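Local coordinates for bifunctional protein PutA (Bdellovibrio bacteriovorus, PDB 5UR2) that probably oxidises proline to glutamate in two steps, pairing a flavin-dependent proline dehydrogenase barrel with an NAD-dependent L-glutamate gamma-semialdehyde dehydrogenase domain, at residues I206-W211 with D472-A477; Y466-L471 with R570-L575; Y627-R632 with Q963-A968; K547-V552 with G659-M664. One frame throughout, in Å; residues are numbered along the deposited sequence.

In the fold
Contacts 1 and 2 lie nearer the centre of the chain than contacts 3 and 4, and they adjoin along the segment 466-477. Contact 1 sets that segment against a loop of the proline dehydrogenase barrel. Contact 2 sets it against helix 572-583 of the aldehyde dehydrogenase part. Contact 1 is partly buried, apolar and water-bridged. Contact 2 is at the surface and turns on an arginine. Contacts 3 and 4 share one mixed sheet, where strands 623-638 and 661-665 are neighbours, and they touch through N660. Contact 3 is a regular strand pairing at the subunit interface. Contact 4 is buried and brings an indole against backbone carbonyls.

Contact 1: residues I206-W211 with D472-A477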
loop_
_atom_site.group_PDB
_atom_site.type_symbol
_atom_site.label_atom_id
_atom_site.label_comp_id
_atom_site.label_asym_id
_atom_site.label_seq_id
_atom_site.Cartn_x
_atom_site.Cartn_y
_atom_site.Cartn_z
ATOM N N ILE B 206 24.046 35.259 -12.570
ATOM C CA ILE B 206 25.206 34.454 -12.199
ATOM C C ILE B 206 24.953 32.998 -12.555
ATOM O O ILE B 206 23.898 32.434 -12.237
ATOM C CB ILE B 206 25.523 34.628 -10.711
ATOM C CG1 ILE B 206 25.974 36.068 -10.453
ATOM C CG2 ILE B 206 26.573 33.612 -10.272
ATOM C CD1 ILE B 206 26.088 36.406 -8.973
ATOM N N LYS B 207 25.928 32.369 -13.202
ATOM C CA LYS B 207 25.772 30.991 -13.649
ATOM C C LYS B 207 27.093 30.273 -13.427
ATOM O O LYS B 207 28.075 30.534 -14.129
ATOM C CB LYS B 207 25.346 30.942 -15.118
ATOM C CG LYS B 207 25.207 29.549 -15.677
ATOM C CD LYS B 207 24.087 28.749 -14.989
ATOM C CE LYS B 207 23.924 27.400 -15.697
ATOM N NZ LYS B 207 22.869 26.560 -15.128
ATOM N N ASP B 208 27.108 29.362 -12.462
ATOM C CA ASP B 208 28.357 28.736 -12.044
ATOM C C ASP B 208 28.980 27.904 -13.154
ATOM O O ASP B 208 30.208 27.872 -13.289
ATOM C CB ASP B 208 28.107 27.833 -10.832
ATOM C CG ASP B 208 26.881 26.942 -11.002
ATOM O OD1 ASP B 208 26.431 26.712 -12.154
ATOM O OD2 ASP B 208 26.387 26.427 -9.974
ATOM N N ALA B 209 28.151 27.251 -13.977
ATOM C CA ALA B 209 28.687 26.451 -15.068
ATOM C C ALA B 209 29.478 27.319 -16.032
ATOM O O ALA B 209 30.457 26.859 -16.633
ATOM C CB ALA B 209 27.552 25.708 -15.784
ATOM N N ALA B 210 29.104 28.587 -16.150
ATOM C CA ALA B 210 29.892 29.571 -16.886
ATOM C C ALA B 210 30.689 30.425 -15.904
ATOM O O ALA B 210 30.521 31.643 -15.807
ATOM C CB ALA B 210 28.993 30.425 -17.766
ATOM N N TRP B 211 31.557 29.729 -15.162
ATOM C CA TRP B 211 32.282 30.321 -14.047
ATOM C C TRP B 211 33.058 31.557 -14.474
ATOM O O TRP B 211 32.908 32.628 -13.879
ATOM C CB TRP B 211 33.224 29.287 -13.451
ATOM C CG TRP B 211 33.925 29.709 -12.196
ATOM C CD1 TRP B 211 35.177 30.263 -12.092
ATOM C CD2 TRP B 211 33.434 29.578 -10.856
ATOM N NE1 TRP B 211 35.484 30.484 -10.777
ATOM C CE2 TRP B 211 34.433 30.080 -9.996
ATOM C CE3 TRP B 211 32.238 29.086 -10.300
ATOM C CZ2 TRP B 211 34.282 30.103 -8.607
ATOM C CZ3 TRP B 211 32.090 29.110 -8.923
ATOM C CH2 TRP B 211 33.106 29.615 -8.091
ATOM N N ASP B 472 27.229 19.765 -8.906
ATOM C CA ASP B 472 27.502 21.147 -8.506
ATOM C C ASP B 472 28.463 21.733 -9.534
ATOM O O ASP B 472 29.673 21.479 -9.475
ATOM C CB ASP B 472 28.095 21.186 -7.094
ATOM C CG ASP B 472 28.366 22.614 -6.596
ATOM O OD1 ASP B 472 28.010 23.595 -7.285
ATOM O OD2 ASP B 472 28.911 22.751 -5.489
ATOM N N PHE B 473 27.938 22.521 -10.479
ATOM C CA PHE B 473 28.829 23.034 -11.516
ATOM C C PHE B 473 29.708 24.186 -11.040
ATOM O O PHE B 473 30.532 24.690 -11.827
ATOM C CB PHE B 473 28.035 23.429 -12.767
ATOM C CG PHE B 473 27.680 22.242 -13.650
ATOM C CD1 PHE B 473 28.679 21.480 -14.235
ATOM C CD2 PHE B 473 26.355 21.900 -13.896
ATOM C CE1 PHE B 473 28.371 20.397 -15.034
ATOM C CE2 PHE B 473 26.039 20.813 -14.700
ATOM C CZ PHE B 473 27.042 20.065 -15.268
ATOM N N ALA B 474 29.605 24.573 -9.764
ATOM C CA ALA B 474 30.609 25.448 -9.176
ATOM C C ALA B 474 31.940 24.724 -8.952
ATOM O O ALA B 474 32.959 25.389 -8.690
ATOM C CB ALA B 474 30.083 26.035 -7.857
ATOM N N VAL B 475 31.956 23.391 -9.025
ATOM C CA VAL B 475 33.198 22.628 -8.885
ATOM C C VAL B 475 33.930 22.613 -10.228
ATOM O O VAL B 475 33.433 22.067 -11.224
ATOM C CB VAL B 475 32.926 21.199 -8.388
ATOM C CG1 VAL B 475 34.236 20.433 -8.254
ATOM C CG2 VAL B 475 32.188 21.215 -7.046
ATOM N N LYS B 476 35.131 23.183 -10.252
ATOM C CA LYS B 476 35.856 23.324 -11.509
ATOM C C LYS B 476 36.104 21.975 -12.178
ATOM O O LYS B 476 36.040 21.865 -13.410
ATOM C CB LYS B 476 37.181 24.034 -11.258
ATOM C CG LYS B 476 38.036 24.205 -12.495
ATOM C CD LYS B 476 39.265 25.038 -12.176
ATOM C CE LYS B 476 40.055 25.331 -13.427
ATOM N NZ LYS B 476 41.132 26.285 -13.109
ATOM N N ALA B 477 36.408 20.944 -11.386
ATOM C CA ALA B 477 36.675 19.626 -11.957
ATOM C C ALA B 477 35.465 19.072 -12.701
ATOM O O ALA B 477 35.624 18.324 -13.674
ATOM C CB ALA B 477 37.112 18.655 -10.860
HETATM O O HOH W 1 25.461 23.555 -10.118
#
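Two alanines provide the apolar part of this contact. A209 CB meets F473 CB at 3.8 Å, and A474 CB meets W211 CZ3 at 3.8 Å. Each methyl approaches its ring obliquely. CG of W211 lies anti to its backbone N (chi1 -173°), which carries the six-membered ring across to A474. Its NE1 is taken by E251, and its ring also meets H247. The ring of F473 leads away from the segment 206-211 and meets W587.

The polar part centres on D208. Its side chain crosses that of F473 at about a right angle. D208 OD1 lies 3.7 Å from F473 CB. A water joins the segments: it donates to D208 OD2 at 3.0 Å and accepts from F473 N at 2.7 Å. No direct hydrogen bond crosses between the segments.

The turn facing D208 is held from within. D472 to V475 form a type I beta turn. A474 N bonds D472 OD1 at 3.1 Å, above the carboxylate plane, making an Asx turn. V475 sits at the N-cap position of helix 476-491, and R479 of that helix bonds F473 O.

D208 OD2 and D472 OD1 are 4.2 Å apart. Two carboxylates this close would probably disfavour each other's charge. The bridging water and the Asx bond give each a hydrogen-bond donor, which would probably offset part of the repulsion where the barrel loop meets the turn.

Contact 2: residues Y466-L471 with R570-L575; sequences YNEPLL and RDRFKL
P469 O accepts a hydrogen bond from R572 NH2 at 2.9 Å. The bond is bent, with 132° at the hydrogen, and P469 O is tilted from the guanidinium plane. The neighbouring nitrogen, R572 NH1, reaches E468 OE2 at 3.2 Å in a salt bridge. This oxygen is met on its anti side and lies near the guanidinium plane. A bend of the E468 chain at chi2 (75°) brings its carboxylate round to NH1, and the E468 and R572 side chains run past each other in opposite directions. R572 NE has its own partner, a salt bridge to D591 of helix 587-611. D591 also accepts from L471 N, so one carboxylate links the arginine and the extended segment.

The apolar part is carried by L471. Its CG lies 3.5 Å from R572 NE, alongside the arginine chain, which is extended from CG to NE. L471 CD1 lies 3.6 Å from F573 CE1. The F573 ring also rests on helix 476-491.

R572 stands in the first turn of helix 572-583. On the barrel side, W319 donates to L470 O. The arrangement is that of an extended connecting segment between the two catalytic parts, fastened to the helices of the aldehyde dehydrogenase fold.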
loop_
_atom_site.group_PDB
_atom_site.type_symbol
_atom_site.label_atom_id
_atom_site.label_comp_id
_atom_site.label_asym_id
_atom_site.label_seq_id
_atom_site.Cartn_x
_atom_site.Cartn_y
_atom_site.Cartn_z
ATOM N N TYR B 466 16.554 7.611 -1.116
ATOM C CA TYR B 466 17.156 8.929 -1.304
ATOM C C TYR B 466 17.337 9.193 -2.788
ATOM O O TYR B 466 17.685 8.287 -3.552
ATOM C CB TYR B 466 18.521 9.057 -0.582
ATOM C CG TYR B 466 18.353 9.056 0.914
ATOM C CD1 TYR B 466 18.342 7.854 1.644
ATOM C CD2 TYR B 466 18.141 10.249 1.596
ATOM C CE1 TYR B 466 18.146 7.860 3.023
ATOM C CE2 TYR B 466 17.959 10.273 2.985
ATOM C CZ TYR B 466 17.951 9.074 3.691
ATOM O OH TYR B 466 17.753 9.121 5.054
ATOM N N ASN B 467 17.080 10.431 -3.192
ATOM C CA ASN B 467 17.308 10.832 -4.568
ATOM C C ASN B 467 18.796 11.022 -4.855
ATOM O O ASN B 467 19.573 11.413 -3.987
ATOM C CB ASN B 467 16.571 12.128 -4.859
ATOM C CG ASN B 467 15.077 11.971 -4.760
ATOM O OD1 ASN B 467 14.497 12.080 -3.673
ATOM N ND2 ASN B 467 14.433 11.754 -5.903
ATOM N N GLU B 468 19.165 10.798 -6.102
ATOM C CA GLU B 468 20.534 11.019 -6.553
ATOM C C GLU B 468 20.893 12.507 -6.534
ATOM O O GLU B 468 20.158 13.331 -7.103
ATOM C CB GLU B 468 20.690 10.457 -7.968
ATOM C CG GLU B 468 22.036 10.746 -8.596
ATOM C CD GLU B 468 23.159 9.885 -8.051
ATOM O OE1 GLU B 468 22.891 8.851 -7.392
ATOM O OE2 GLU B 468 24.322 10.251 -8.281
ATOM N N PRO B 469 22.017 12.888 -5.927
ATOM C CA PRO B 469 22.429 14.298 -5.957
ATOM C C PRO B 469 22.761 14.752 -7.368
ATOM O O PRO B 469 23.345 14.010 -8.157
ATOM C CB PRO B 469 23.686 14.334 -5.068
ATOM C CG PRO B 469 23.641 13.091 -4.264
ATOM C CD PRO B 469 22.910 12.061 -5.100
ATOM N N LEU B 470 22.383 15.986 -7.680
ATOM C CA LEU B 470 22.773 16.562 -8.958
ATOM C C LEU B 470 24.179 17.137 -8.854
ATOM O O LEU B 470 24.701 17.374 -7.766
ATOM C CB LEU B 470 21.813 17.671 -9.392
ATOM C CG LEU B 470 20.362 17.192 -9.571
ATOM C CD1 LEU B 470 19.490 18.271 -10.204
ATOM C CD2 LEU B 470 20.327 15.898 -10.380
ATOM N N LEU B 471 24.783 17.375 -10.005
ATOM C CA LEU B 471 26.119 17.932 -10.027
ATOM C C LEU B 471 26.118 19.381 -9.534
ATOM O O LEU B 471 25.158 20.138 -9.730
ATOM C CB LEU B 471 26.693 17.866 -11.442
ATOM C CG LEU B 471 27.087 16.518 -12.024
ATOM C CD1 LEU B 471 27.394 16.654 -13.516
ATOM C CD2 LEU B 471 28.306 15.965 -11.279
ATOM N N ARG B 570 28.284 5.986 -13.289
ATOM C CA ARG B 570 29.644 6.022 -13.815
ATOM C C ARG B 570 29.733 6.862 -15.091
ATOM O O ARG B 570 30.714 7.585 -15.301
ATOM C CB ARG B 570 30.115 4.592 -14.074
ATOM C CG ARG B 570 31.520 4.465 -14.662
ATOM C CD ARG B 570 31.678 3.065 -15.278
ATOM N NE ARG B 570 30.963 2.948 -16.555
ATOM C CZ ARG B 570 30.623 1.791 -17.121
ATOM N NH1 ARG B 570 30.907 0.648 -16.511
ATOM N NH2 ARG B 570 30.005 1.771 -18.294
ATOM N N ASP B 571 28.738 6.765 -15.976
ATOM C CA ASP B 571 28.830 7.431 -17.271
ATOM C C ASP B 571 28.111 8.783 -17.284
ATOM O O ASP B 571 27.738 9.279 -18.354
ATOM C CB ASP B 571 28.303 6.505 -18.365
ATOM C CG ASP B 571 29.226 5.294 -18.592
ATOM O OD1 ASP B 571 30.311 5.280 -18.000
ATOM O OD2 ASP B 571 28.880 4.356 -19.346
ATOM N N ARG B 572 27.954 9.405 -16.113
ATOM C CA ARG B 572 27.108 10.585 -15.980
ATOM C C ARG B 572 27.422 11.655 -17.021
ATOM O O ARG B 572 26.519 12.141 -17.708
ATOM C CB ARG B 572 27.235 11.163 -14.573
ATOM C CG ARG B 572 26.104 12.110 -14.266
ATOM C CD ARG B 572 26.384 12.917 -13.041
ATOM N NE ARG B 572 25.190 13.587 -12.540
ATOM C CZ ARG B 572 24.538 13.222 -11.440
ATOM N NH1 ARG B 572 24.954 12.178 -10.729
ATOM N NH2 ARG B 572 23.476 13.907 -11.046
ATOM N N PHE B 573 28.699 12.027 -17.162
ATOM C CA PHE B 573 29.045 13.130 -18.052
ATOM C C PHE B 573 28.814 12.769 -19.515
ATOM O O PHE B 573 28.367 13.613 -20.308
ATOM C CB PHE B 573 30.498 13.555 -17.814
ATOM C CG PHE B 573 30.691 14.244 -16.500
ATOM C CD1 PHE B 573 30.406 15.589 -16.368
ATOM C CD2 PHE B 573 31.090 13.532 -15.384
ATOM C CE1 PHE B 573 30.543 16.220 -15.151
ATOM C CE2 PHE B 573 31.238 14.160 -14.162
ATOM C CZ PHE B 573 30.963 15.506 -14.042
ATOM N N LYS B 574 29.105 11.522 -19.896
ATOM C CA LYS B 574 28.861 11.106 -21.274
ATOM C C LYS B 574 27.362 11.141 -21.589
ATOM O O LYS B 574 26.951 11.524 -22.695
ATOM C CB LYS B 574 29.464 9.711 -21.490
ATOM C CG LYS B 574 29.514 9.229 -22.932
ATOM C CD LYS B 574 30.166 7.844 -23.044
ATOM C CE LYS B 574 30.269 7.372 -24.511
ATOM N NZ LYS B 574 28.955 6.965 -25.111
ATOM N N LEU B 575 26.530 10.802 -20.597
ATOM C CA LEU B 575 25.081 10.821 -20.779
ATOM C C LEU B 575 24.553 12.244 -20.871
ATOM O O LEU B 575 23.635 12.515 -21.651
ATOM C CB LEU B 575 24.394 10.064 -19.640
ATOM C CG LEU B 575 24.714 8.570 -19.601
ATOM C CD1 LEU B 575 24.165 7.894 -18.345
ATOM C CD2 LEU B 575 24.161 7.917 -20.865
#

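Contact 3: residues Y627-R632 with Q963-A968; sequences YIYKSR and QYMEPA
I628 pairs with A968, and K630 with E966, through four backbone hydrogen bonds of 2.8 Å. R632 NE bonds E966 OE2 at 2.8 Å, nearly straight at 163°; E966 OE2 accepts through its anti lone pair. A bend of the R632 chain at chi3 (79°) turns NE toward it. R632 NH2 makes a weak second bond to the same oxygen, and a water joins these two atoms. M965 CE touches Y629 CB at 3.6 Å, and M965 SD lies 5.5 Å from the centroid of the Y629 ring, oblique to it: a Met-aromatic contact. On the face of I628 and K630, A968 CB meets K630 CE at 3.7 Å. Y627 OH lies 3.2 Å from P967 CB, side by side. Strands 623-638 and 965-973 run antiparallel here, consistent with the oligomerisation flap of aldehyde dehydrogenases. Further out, R632 NH1 is held by T712 O and T713, and R632 NH2 also by V740 O. R742 bonds M965 O. D959 of the second subunit bonds both Y627 OH and Y629 OH.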
loop_
_atom_site.group_PDB
_atom_site.type_symbol
_atom_site.label_atom_id
_atom_site.label_comp_id
_atom_site.label_asym_id
_atom_site.label_seq_id
_atom_site.Cartn_x
_atom_site.Cartn_y
_atom_site.Cartn_z
ATOM N N TYR B 627 -1.967 -12.328 -0.506
ATOM C CA TYR B 627 -2.151 -11.406 -1.616
ATOM C C TYR B 627 -0.780 -11.122 -2.216
ATOM O O TYR B 627 0.163 -10.776 -1.488
ATOM C CB TYR B 627 -2.834 -10.129 -1.112
ATOM C CG TYR B 627 -3.367 -9.150 -2.141
ATOM C CD1 TYR B 627 -4.621 -9.338 -2.726
ATOM C CD2 TYR B 627 -2.664 -7.995 -2.464
ATOM C CE1 TYR B 627 -5.130 -8.430 -3.631
ATOM C CE2 TYR B 627 -3.168 -7.077 -3.371
ATOM C CZ TYR B 627 -4.403 -7.298 -3.943
ATOM O OH TYR B 627 -4.918 -6.391 -4.841
ATOM N N ILE B 628 -0.647 -11.340 -3.527
ATOM C CA ILE B 628 0.641 -11.265 -4.220
ATOM C C ILE B 628 0.448 -10.499 -5.525
ATOM O O ILE B 628 -0.675 -10.196 -5.930
ATOM C CB ILE B 628 1.231 -12.670 -4.512
ATOM C CG1 ILE B 628 0.290 -13.439 -5.468
ATOM C CG2 ILE B 628 1.463 -13.464 -3.234
ATOM C CD1 ILE B 628 0.822 -14.798 -5.952
ATOM N N TYR B 629 1.565 -10.191 -6.192
ATOM C CA TYR B 629 1.546 -9.573 -7.510
ATOM C C TYR B 629 2.247 -10.477 -8.519
ATOM O O TYR B 629 3.231 -11.151 -8.185
ATOM C CB TYR B 629 2.202 -8.186 -7.492
ATOM C CG TYR B 629 1.375 -7.228 -6.685
ATOM C CD1 TYR B 629 0.277 -6.584 -7.245
ATOM C CD2 TYR B 629 1.645 -7.025 -5.342
ATOM C CE1 TYR B 629 -0.512 -5.728 -6.484
ATOM C CE2 TYR B 629 0.865 -6.181 -4.578
ATOM C CZ TYR B 629 -0.201 -5.537 -5.152
ATOM O OH TYR B 629 -0.954 -4.704 -4.374
ATOM N N LYS B 630 1.704 -10.488 -9.741
ATOM C CA LYS B 630 2.218 -11.202 -10.903
ATOM C C LYS B 630 2.567 -10.214 -12.013
ATOM O O LYS B 630 1.967 -9.144 -12.117
ATOM C CB LYS B 630 1.178 -12.191 -11.464
ATOM C CG LYS B 630 0.792 -13.382 -10.551
ATOM C CD LYS B 630 -0.427 -14.096 -11.178
ATOM C CE LYS B 630 -0.835 -15.411 -10.475
ATOM N NZ LYS B 630 0.226 -16.446 -10.526
ATOM N N SER B 631 3.517 -10.591 -12.869
ATOM C CA SER B 631 3.771 -9.817 -14.072
ATOM C C SER B 631 2.636 -10.027 -15.075
ATOM O O SER B 631 1.822 -10.940 -14.938
ATOM C CB SER B 631 5.110 -10.214 -14.682
ATOM O OG SER B 631 5.128 -11.593 -14.955
ATOM N N ARG B 632 2.586 -9.175 -16.101
ATOM C CA ARG B 632 1.525 -9.234 -17.117
ATOM C C ARG B 632 1.965 -9.804 -18.465
ATOM O O ARG B 632 1.211 -10.560 -19.076
ATOM C CB ARG B 632 0.918 -7.838 -17.347
ATOM C CG ARG B 632 0.375 -7.157 -16.097
ATOM C CD ARG B 632 -0.539 -5.949 -16.411
ATOM N NE ARG B 632 -1.893 -6.371 -16.790
ATOM C CZ ARG B 632 -2.437 -6.195 -17.991
ATOM N NH1 ARG B 632 -1.759 -5.581 -18.949
ATOM N NH2 ARG B 632 -3.672 -6.626 -18.233
ATOM N N GLN B 963 0.779 -0.916 -11.630
ATOM C CA GLN B 963 0.130 -0.831 -12.941
ATOM C C GLN B 963 0.736 -1.806 -13.946
ATOM O O GLN B 963 0.092 -2.134 -14.950
ATOM C CB GLN B 963 0.240 0.594 -13.485
ATOM C CG GLN B 963 -0.610 1.635 -12.763
ATOM C CD GLN B 963 -2.071 1.522 -13.138
ATOM O OE1 GLN B 963 -2.831 0.794 -12.504
ATOM N NE2 GLN B 963 -2.458 2.197 -14.220
ATOM N N TYR B 964 1.977 -2.232 -13.719
ATOM C CA TYR B 964 2.659 -3.191 -14.572
ATOM C C TYR B 964 2.464 -4.628 -14.102
ATOM O O TYR B 964 3.127 -5.526 -14.626
ATOM C CB TYR B 964 4.160 -2.865 -14.632
ATOM C CG TYR B 964 4.442 -1.540 -15.308
ATOM C CD1 TYR B 964 4.419 -0.344 -14.592
ATOM C CD2 TYR B 964 4.710 -1.489 -16.668
ATOM C CE1 TYR B 964 4.672 0.875 -15.223
ATOM C CE2 TYR B 964 4.973 -0.297 -17.302
ATOM C CZ TYR B 964 4.955 0.882 -16.582
ATOM O OH TYR B 964 5.211 2.049 -17.261
ATOM N N MET B 965 1.550 -4.861 -13.155
ATOM C CA MET B 965 1.373 -6.163 -12.527
ATOM C C MET B 965 -0.117 -6.465 -12.419
ATOM O O MET B 965 -0.963 -5.618 -12.718
ATOM C CB MET B 965 2.067 -6.217 -11.144
ATOM C CG MET B 965 3.568 -6.018 -11.263
ATOM S SD MET B 965 4.519 -6.255 -9.739
ATOM C CE MET B 965 3.719 -5.089 -8.661
ATOM N N GLU B 966 -0.427 -7.712 -12.048
ATOM C CA GLU B 966 -1.755 -8.175 -11.691
ATOM C C GLU B 966 -1.764 -8.607 -10.232
ATOM O O GLU B 966 -0.858 -9.326 -9.795
ATOM C CB GLU B 966 -2.226 -9.369 -12.558
ATOM C CG GLU B 966 -2.570 -9.047 -13.995
ATOM C CD GLU B 966 -3.804 -8.213 -14.110
ATOM O OE1 GLU B 966 -4.732 -8.407 -13.279
ATOM O OE2 GLU B 966 -3.846 -7.354 -15.025
ATOM N N PRO B 967 -2.777 -8.215 -9.472
ATOM C CA PRO B 967 -2.925 -8.756 -8.118
ATOM C C PRO B 967 -3.437 -10.182 -8.184
ATOM O O PRO B 967 -4.197 -10.545 -9.087
ATOM C CB PRO B 967 -3.976 -7.836 -7.489
ATOM C CG PRO B 967 -4.877 -7.485 -8.696
ATOM C CD PRO B 967 -3.931 -7.374 -9.876
ATOM N N ALA B 968 -3.022 -10.992 -7.215
ATOM C CA ALA B 968 -3.493 -12.364 -7.136
ATOM C C ALA B 968 -3.573 -12.797 -5.675
ATOM O O ALA B 968 -2.974 -12.186 -4.789
ATOM C CB ALA B 968 -2.585 -13.315 -7.929
HETATM O O HOH W 2 -6.002 -8.074 -16.910
#

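Contact 4: residues K547-V552 with G659-M664; sequences KTWKNV and GNTVVM
W549 drives its indole against the backbone of G659 and N660, and this is the tight part of the contact. W549 CD1 lies 3.3 Å from N660 O and 3.4 Å from G659 O. W549 NE1 comes within 3.1 Å of N660 O. The clear acceptor of W549 NE1 is A656 O, in the last turn of helix 646-657. CG lies anti to the backbone N of W549 (chi1 174°), which points the five-membered ring at this turn. N660 N sits at the ring edge, in its plane. T661 CG2 adds an apolar touch, 4.0 Å from W549 CD1. T661 OG1 bonds A542 O of helix 532-549, the helix that carries W549.

G659 follows helix 646-657 and closes it in a Schellman motif. Its positive phi of 95° suits glycine. The next residue, N660, is held by four bonds. N660 OD1 accepts from R632 N and G633 N, while ND2 donates to Y964 O and A655 O.

K550 marks the loose side. Its CA is 3.8 Å from G659 O and its CB 4.0 Å. Its chain then extends away, and NZ forms a long, weak ion pair with E923 of the second subunit.

The indole thus brings NE1 and CD1 close to a helix end rich in carbonyl oxygens, which probably attract the hydrogens on those two atoms. The bond to A656 O fixes the rotation of the ring.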
loop_
_atom_site.group_PDB
_atom_site.type_symbol
_atom_site.label_atom_id
_atom_site.label_comp_id
_atom_site.label_asym_id
_atom_site.label_seq_id
_atom_site.Cartn_x
_atom_site.Cartn_y
_atom_site.Cartn_z
ATOM N N LYS B 547 8.771 -15.936 -21.078
ATOM C CA LYS B 547 8.517 -17.271 -20.531
ATOM C C LYS B 547 9.490 -17.633 -19.409
ATOM O O LYS B 547 9.103 -18.291 -18.435
ATOM C CB LYS B 547 8.600 -18.300 -21.666
ATOM C CG LYS B 547 8.345 -19.728 -21.263
ATOM C CD LYS B 547 8.647 -20.692 -22.410
ATOM C CE LYS B 547 8.112 -22.099 -22.114
ATOM N NZ LYS B 547 6.673 -22.062 -21.704
ATOM N N THR B 548 10.750 -17.207 -19.513
ATOM C CA THR B 548 11.715 -17.462 -18.448
ATOM C C THR B 548 11.965 -16.248 -17.561
ATOM O O THR B 548 12.202 -16.410 -16.360
ATOM C CB THR B 548 13.051 -17.958 -19.031
ATOM O OG1 THR B 548 13.499 -17.059 -20.058
ATOM C CG2 THR B 548 12.911 -19.375 -19.611
ATOM N N TRP B 549 11.923 -15.038 -18.115
ATOM C CA TRP B 549 12.191 -13.852 -17.307
ATOM C C TRP B 549 11.159 -13.671 -16.200
ATOM O O TRP B 549 11.497 -13.179 -15.122
ATOM C CB TRP B 549 12.230 -12.616 -18.202
ATOM C CG TRP B 549 12.358 -11.288 -17.471
ATOM C CD1 TRP B 549 11.376 -10.351 -17.297
ATOM C CD2 TRP B 549 13.530 -10.761 -16.833
ATOM N NE1 TRP B 549 11.862 -9.284 -16.592
ATOM C CE2 TRP B 549 13.184 -9.511 -16.296
ATOM C CE3 TRP B 549 14.838 -11.220 -16.670
ATOM C CZ2 TRP B 549 14.103 -8.712 -15.618
ATOM C CZ3 TRP B 549 15.737 -10.430 -15.980
ATOM C CH2 TRP B 549 15.369 -9.189 -15.474
ATOM N N LYS B 550 9.900 -14.047 -16.453
ATOM C CA LYS B 550 8.843 -13.915 -15.453
ATOM C C LYS B 550 9.105 -14.765 -14.212
ATOM O O LYS B 550 8.485 -14.530 -13.165
ATOM C CB LYS B 550 7.497 -14.298 -16.068
ATOM C CG LYS B 550 7.306 -15.819 -16.276
ATOM C CD LYS B 550 6.048 -16.104 -17.109
ATOM C CE LYS B 550 5.839 -17.597 -17.303
ATOM N NZ LYS B 550 4.708 -17.881 -18.241
ATOM N N ASN B 551 10.017 -15.731 -14.303
ATOM C CA ASN B 551 10.405 -16.565 -13.179
ATOM C C ASN B 551 11.748 -16.173 -12.565
ATOM O O ASN B 551 12.185 -16.830 -11.614
ATOM C CB ASN B 551 10.451 -18.031 -13.623
ATOM C CG ASN B 551 9.092 -18.537 -14.037
ATOM O OD1 ASN B 551 8.079 -18.156 -13.454
ATOM N ND2 ASN B 551 9.053 -19.369 -15.053
ATOM N N VAL B 552 12.425 -15.154 -13.082
ATOM C CA VAL B 552 13.638 -14.700 -12.382
ATOM C C VAL B 552 13.231 -14.085 -11.047
ATOM O O VAL B 552 12.312 -13.247 -11.016
ATOM C CB VAL B 552 14.421 -13.692 -13.238
ATOM C CG1 VAL B 552 15.582 -13.115 -12.423
ATOM C CG2 VAL B 552 14.969 -14.361 -14.529
ATOM N N GLY B 659 8.898 -7.978 -13.790
ATOM C CA GLY B 659 8.856 -9.278 -14.424
ATOM C C GLY B 659 8.327 -9.280 -15.844
ATOM O O GLY B 659 8.084 -10.357 -16.394
ATOM N N ASN B 660 8.072 -8.119 -16.425
ATOM C CA ASN B 660 7.645 -8.078 -17.817
ATOM C C ASN B 660 8.848 -7.971 -18.743
ATOM O O ASN B 660 9.944 -7.583 -18.330
ATOM C CB ASN B 660 6.691 -6.910 -18.043
ATOM C CG ASN B 660 5.523 -6.929 -17.077
ATOM O OD1 ASN B 660 4.553 -7.687 -17.269
ATOM N ND2 ASN B 660 5.610 -6.109 -16.021
ATOM N N THR B 661 8.642 -8.317 -20.009
ATOM C CA THR B 661 9.632 -7.989 -21.029
ATOM C C THR B 661 9.153 -6.764 -21.803
ATOM O O THR B 661 7.999 -6.340 -21.683
ATOM C CB THR B 661 9.907 -9.179 -21.960
ATOM O OG1 THR B 661 8.710 -9.574 -22.630
ATOM C CG2 THR B 661 10.428 -10.369 -21.140
ATOM N N VAL B 662 10.058 -6.182 -22.590
ATOM C CA VAL B 662 9.882 -4.825 -23.100
ATOM C C VAL B 662 10.299 -4.732 -24.562
ATOM O O VAL B 662 11.341 -5.259 -24.959
ATOM C CB VAL B 662 10.706 -3.816 -22.268
ATOM C CG1 VAL B 662 10.670 -2.445 -22.925
ATOM C CG2 VAL B 662 10.192 -3.751 -20.838
ATOM N N VAL B 663 9.482 -4.054 -25.367
ATOM C CA VAL B 663 9.908 -3.513 -26.651
ATOM C C VAL B 663 9.808 -2.000 -26.519
ATOM O O VAL B 663 8.709 -1.464 -26.326
ATOM C CB VAL B 663 9.052 -4.009 -27.818
ATOM C CG1 VAL B 663 9.577 -3.392 -29.125
ATOM C CG2 VAL B 663 9.045 -5.535 -27.872
ATOM N N MET B 664 10.937 -1.310 -26.581
ATOM C CA MET B 664 10.924 0.138 -26.443
ATOM C C MET B 664 11.108 0.778 -27.817
ATOM O O MET B 664 11.994 0.385 -28.585
ATOM C CB MET B 664 11.981 0.627 -25.450
ATOM C CG MET B 664 13.419 0.262 -25.783
ATOM S SD MET B 664 14.529 1.192 -24.700
ATOM C CE MET B 664 15.929 0.107 -24.596
#